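Local coordinates for uncharacterized protein SPOA0173 (PDB 3EYT) that is of unknown function but has a thioredoxin-like fold of the AhpC/TSA family and may act as an oxidoreductase with antioxidant activity, at residues I48-A51 with Q52-A56; L141-G144 with A145-T149. All blocks are in the same frame, centred on the assembly; numbering follows the deposited sequence.

In the fold
Following the chain from the N terminus, strand 30-36 leads into helix 41-57, and interaction 1 (48-51 with 52-56) lies in the second half of that helix. The chain then runs through strand 63-69, helix 80-89 and later strands to helix 140-151, where interaction 2 (141-144 with 145-149) is found. Both are local i to i+4 contacts. They close no long loop, and they follow in series without nesting or crossing. Their centres are about 14 Å apart, yet the two helices touch. V54 packs on L143 and I147, and L50 packs on L143. Interaction 1 thus covers strands 30-36 and 63-69, interaction 2 covers strand 120-124, and the helices meet over the sheet.

Interaction 1 (I48-A51 with Q52-A56); sequences IPLA and QKVRA
L50 and V54 sit one helical turn apart and meet through methyl groups. CD1 of L50 comes to 4.3 Å from CG2 of V54. V54 CG1 is anti to the backbone N (chi1 173°). That leaves CG2 beside the N, 3.4 Å from L50 O. V54 N donates to L50 O at 3.0 Å.

Another pair, I48 and Q52, crosses at a slant. The Q52 chain is extended beyond CG. In the conformer given, its amide oxygen OE1 ends 4.1 Å from CG2 of I48, but the side chain has a second conformer and the amide is probably mobile. Its CG lies 3.4 Å from I48 O, the acceptor for Q52 N. K53 covers the neighbouring turn with its aliphatic part. CG of K53 is 3.4 Å from P49 O, and K53 N is bonded to that same oxygen. That bond is more bent than its neighbours, with an N-H...O angle of 148°. R55 N makes the last of these i to i+4 bonds, to A51 O.

The charged ends lead elsewhere. K53 NZ forms a salt bridge with E140, and R55 NH1 bonds V63 O and bridges to E60. L50 and V54 face L143 of helix 140-151. V54 also reaches V32 and V65, and I48 and A51 pack on F36 and E34 of strand 30-36. The helix is kinked at P49, whose N makes no bond to the preceding turn. This is an amphipathic alpha helix in the beta-alpha-beta unit of strand 30-36, helix 41-57 and strand 63-69, part of a thioredoxin-like fold.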
loop_
_atom_site.group_PDB
_atom_site.type_symbol
_atom_site.label_atom_id
_atom_site.label_comp_id
_atom_site.label_asym_id
_atom_site.label_seq_id
_atom_site.Cartn_x
_atom_site.Cartn_y
_atom_site.Cartn_z
ATOM N N ILE C 48 13.889 16.354 -6.432
ATOM C CA ILE C 48 14.764 15.670 -5.498
ATOM C C ILE C 48 16.256 16.041 -5.766
ATOM O O ILE C 48 16.962 16.399 -4.836
ATOM C CB ILE C 48 14.476 14.143 -5.506
ATOM C CG1 ILE C 48 13.191 13.861 -4.698
ATOM C CG2 ILE C 48 15.610 13.378 -4.880
ATOM C CD1 ILE C 48 12.583 12.530 -5.039
ATOM N N PRO C 49 16.723 16.005 -7.033
ATOM C CA PRO C 49 18.119 16.450 -7.207
ATOM C C PRO C 49 18.339 17.884 -6.753
ATOM O O PRO C 49 19.395 18.191 -6.228
ATOM C CB PRO C 49 18.360 16.309 -8.718
ATOM C CG PRO C 49 17.425 15.188 -9.111
ATOM C CD PRO C 49 16.169 15.456 -8.283
ATOM N N LEU C 50 17.337 18.751 -6.911
ATOM C CA LEU C 50 17.473 20.124 -6.386
ATOM C C LEU C 50 17.611 20.147 -4.856
ATOM O O LEU C 50 18.462 20.845 -4.320
ATOM C CB LEU C 50 16.305 21.006 -6.834
ATOM C CG LEU C 50 16.261 22.424 -6.259
ATOM C CD1 LEU C 50 17.502 23.244 -6.672
ATOM C CD2 LEU C 50 14.960 23.151 -6.676
ATOM N N ALA C 51 16.770 19.374 -4.155
ATOM C CA ALA C 51 16.834 19.325 -2.701
ATOM C C ALA C 51 18.218 18.837 -2.231
ATOM O O ALA C 51 18.762 19.364 -1.256
ATOM C CB ALA C 51 15.722 18.450 -2.132
ATOM N N GLN C 52 18.784 17.861 -2.929
ATOM C CA GLN C 52 20.108 17.356 -2.591
ATOM C C GLN C 52 21.234 18.369 -2.824
ATOM O O GLN C 52 22.221 18.368 -2.092
ATOM C CB GLN C 52 20.378 16.060 -3.344
ATOM C CG GLN C 52 19.436 14.942 -2.929
ATOM C CD GLN C 52 19.744 13.645 -3.608
ATOM O OE1 GLN C 52 19.690 13.548 -4.825
ATOM N NE2 GLN C 52 20.043 12.634 -2.833
ATOM N N LYS C 53 21.069 19.223 -3.834
ATOM C CA LYS C 53 22.014 20.331 -4.105
ATOM C C LYS C 53 21.966 21.355 -3.004
ATOM O O LYS C 53 23.007 21.791 -2.525
ATOM C CB LYS C 53 21.706 21.004 -5.450
ATOM C CG LYS C 53 22.172 20.179 -6.635
ATOM C CD LYS C 53 21.641 20.736 -7.929
ATOM C CE LYS C 53 22.232 19.975 -9.094
ATOM N NZ LYS C 53 21.546 20.321 -10.377
ATOM N N VAL C 54 20.740 21.723 -2.595
ATOM C CA VAL C 54 20.560 22.636 -1.474
ATOM C C VAL C 54 21.229 22.061 -0.235
ATOM O O VAL C 54 21.972 22.776 0.462
ATOM C CB VAL C 54 19.056 22.941 -1.221
ATOM C CG1 VAL C 54 18.860 23.768 0.057
ATOM C CG2 VAL C 54 18.449 23.668 -2.474
ATOM N N ARG C 55 20.970 20.786 0.042
ATOM C CA ARG C 55 21.565 20.145 1.204
ATOM C C ARG C 55 23.084 20.181 1.141
ATOM O O ARG C 55 23.729 20.470 2.157
ATOM C CB ARG C 55 21.063 18.701 1.391
ATOM C CG ARG C 55 21.755 17.927 2.551
ATOM C CD ARG C 55 21.406 18.431 3.949
ATOM N NE ARG C 55 21.926 19.787 4.195
ATOM C CZ ARG C 55 21.478 20.646 5.115
ATOM N NH1 ARG C 55 20.463 20.344 5.934
ATOM N NH2 ARG C 55 22.037 21.850 5.186
ATOM N N ALA C 56 23.651 19.877 -0.033
ATOM C CA ALA C 56 25.094 19.916 -0.207
ATOM C C ALA C 56 25.622 21.359 -0.153
ATOM O O ALA C 56 26.715 21.582 0.325
ATOM C CB ALA C 56 25.519 19.210 -1.520
#

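Interaction 2 (L141-G144 with A145-T149); sequences LLLG and AEIAT
E146 lies across L142 and L143 on the preceding turn, and its side chain can be followed outward. CB sits 3.7 Å from L142 O. CG is beside the backbone N and opposite the carbonyl carbon (chi1 -56°), which brings it to 3.2 Å from L142 O. That oxygen also accepts the hydrogen bond from E146 N. CD continues the extended chain and lies 3.8 Å from L142 O. At the tip, OE1 comes to 3.6 Å from CD1 of L143, and the two side chains cross at about a right angle. OE1 also accepts a hydrogen bond from H134 on strand 129-135, and this ties OE1 down. Replacing E146 by an alanine would probably leave H134 NE2 without this acceptor and uncover the CD1 methyl of L143.

L143 reaches forward to I147 as well. Its CG lies 4.0 Å from CD1 of I147, and the side chains meet at a slant. Both are buried, and both touch L123 of strand 120-124 and V54 of helix 41-57. I147 N bonds L143 O, and the other backbone bonds follow the same i to i+4 pattern. One turn on, T149 OG1 donates to A145 O at 2.9 Å from above the carbonyl plane. T149 N reaches the same oxygen from the opposite face, so two bonds grip it.

The more exposed side carries L141, A145 and A148. These features mark an amphipathic helix, here the C-terminal helix 140-151 packed against the central sheet of a thioredoxin-like fold.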
loop_
_atom_site.group_PDB
_atom_site.type_symbol
_atom_site.label_atom_id
_atom_site.label_comp_id
_atom_site.label_asym_id
_atom_site.label_seq_id
_atom_site.Cartn_x
_atom_site.Cartn_y
_atom_site.Cartn_z
ATOM N N LEU C 141 19.929 29.848 -9.317
ATOM C CA LEU C 141 20.413 31.200 -8.969
ATOM C C LEU C 141 19.399 31.937 -8.094
ATOM O O LEU C 141 19.764 32.570 -7.089
ATOM C CB LEU C 141 20.732 32.046 -10.213
ATOM C CG LEU C 141 22.079 31.756 -10.898
ATOM C CD1 LEU C 141 22.119 32.392 -12.252
ATOM C CD2 LEU C 141 23.246 32.255 -10.012
ATOM N N LEU C 142 18.125 31.869 -8.453
ATOM C CA LEU C 142 17.147 32.672 -7.689
ATOM C C LEU C 142 16.830 32.041 -6.343
ATOM O O LEU C 142 16.650 32.766 -5.360
ATOM C CB LEU C 142 15.885 32.989 -8.506
ATOM C CG LEU C 142 16.170 33.913 -9.713
ATOM C CD1 LEU C 142 15.087 33.803 -10.802
ATOM C CD2 LEU C 142 16.444 35.384 -9.346
ATOM N N LEU C 143 16.814 30.707 -6.282
ATOM C CA LEU C 143 16.629 30.010 -4.999
ATOM C C LEU C 143 17.786 30.257 -4.023
ATOM O O LEU C 143 17.563 30.465 -2.821
ATOM C CB LEU C 143 16.441 28.497 -5.199
ATOM C CG LEU C 143 16.214 27.677 -3.918
ATOM C CD1 LEU C 143 14.918 28.129 -3.198
ATOM C CD2 LEU C 143 16.184 26.154 -4.190
ATOM N N GLY C 144 19.021 30.206 -4.528
ATOM C CA GLY C 144 20.198 30.517 -3.709
ATOM C C GLY C 144 20.134 31.950 -3.179
ATOM O O GLY C 144 20.451 32.201 -2.014
ATOM N N ALA C 145 19.680 32.880 -4.025
ATOM C CA ALA C 145 19.464 34.267 -3.611
ATOM C C ALA C 145 18.395 34.361 -2.484
ATOM O O ALA C 145 18.598 35.048 -1.460
ATOM C CB ALA C 145 19.081 35.135 -4.818
ATOM N N GLU C 146 17.282 33.646 -2.644
ATOM C CA GLU C 146 16.227 33.678 -1.612
ATOM C C GLU C 146 16.708 33.098 -0.292
ATOM O O GLU C 146 16.423 33.682 0.779
ATOM C CB GLU C 146 14.947 32.948 -2.044
ATOM C CG GLU C 146 14.317 33.434 -3.347
ATOM C CD GLU C 146 13.158 32.527 -3.810
ATOM O OE1 GLU C 146 13.193 31.280 -3.592
ATOM O OE2 GLU C 146 12.213 33.076 -4.403
ATOM N N ILE C 147 17.456 31.989 -0.352
ATOM C CA ILE C 147 18.006 31.370 0.872
ATOM C C ILE C 147 18.988 32.318 1.595
ATOM O O ILE C 147 18.936 32.478 2.834
ATOM C CB ILE C 147 18.638 29.986 0.569
ATOM C CG1 ILE C 147 17.555 28.952 0.224
ATOM C CG2 ILE C 147 19.459 29.457 1.741
ATOM C CD1 ILE C 147 18.135 27.684 -0.461
ATOM N N ALA C 148 19.851 32.972 0.828
ATOM C CA ALA C 148 20.769 33.971 1.408
ATOM C C ALA C 148 20.037 35.127 2.073
ATOM O O ALA C 148 20.431 35.576 3.131
ATOM C CB ALA C 148 21.722 34.505 0.347
ATOM N N THR C 149 18.978 35.614 1.448
ATOM C CA THR C 149 18.200 36.715 2.009
ATOM C C THR C 149 17.645 36.335 3.386
ATOM O O THR C 149 17.732 37.120 4.350
ATOM C CB THR C 149 17.054 37.126 1.053
ATOM O OG1 THR C 149 17.621 37.527 -0.201
ATOM C CG2 THR C 149 16.191 38.283 1.654
#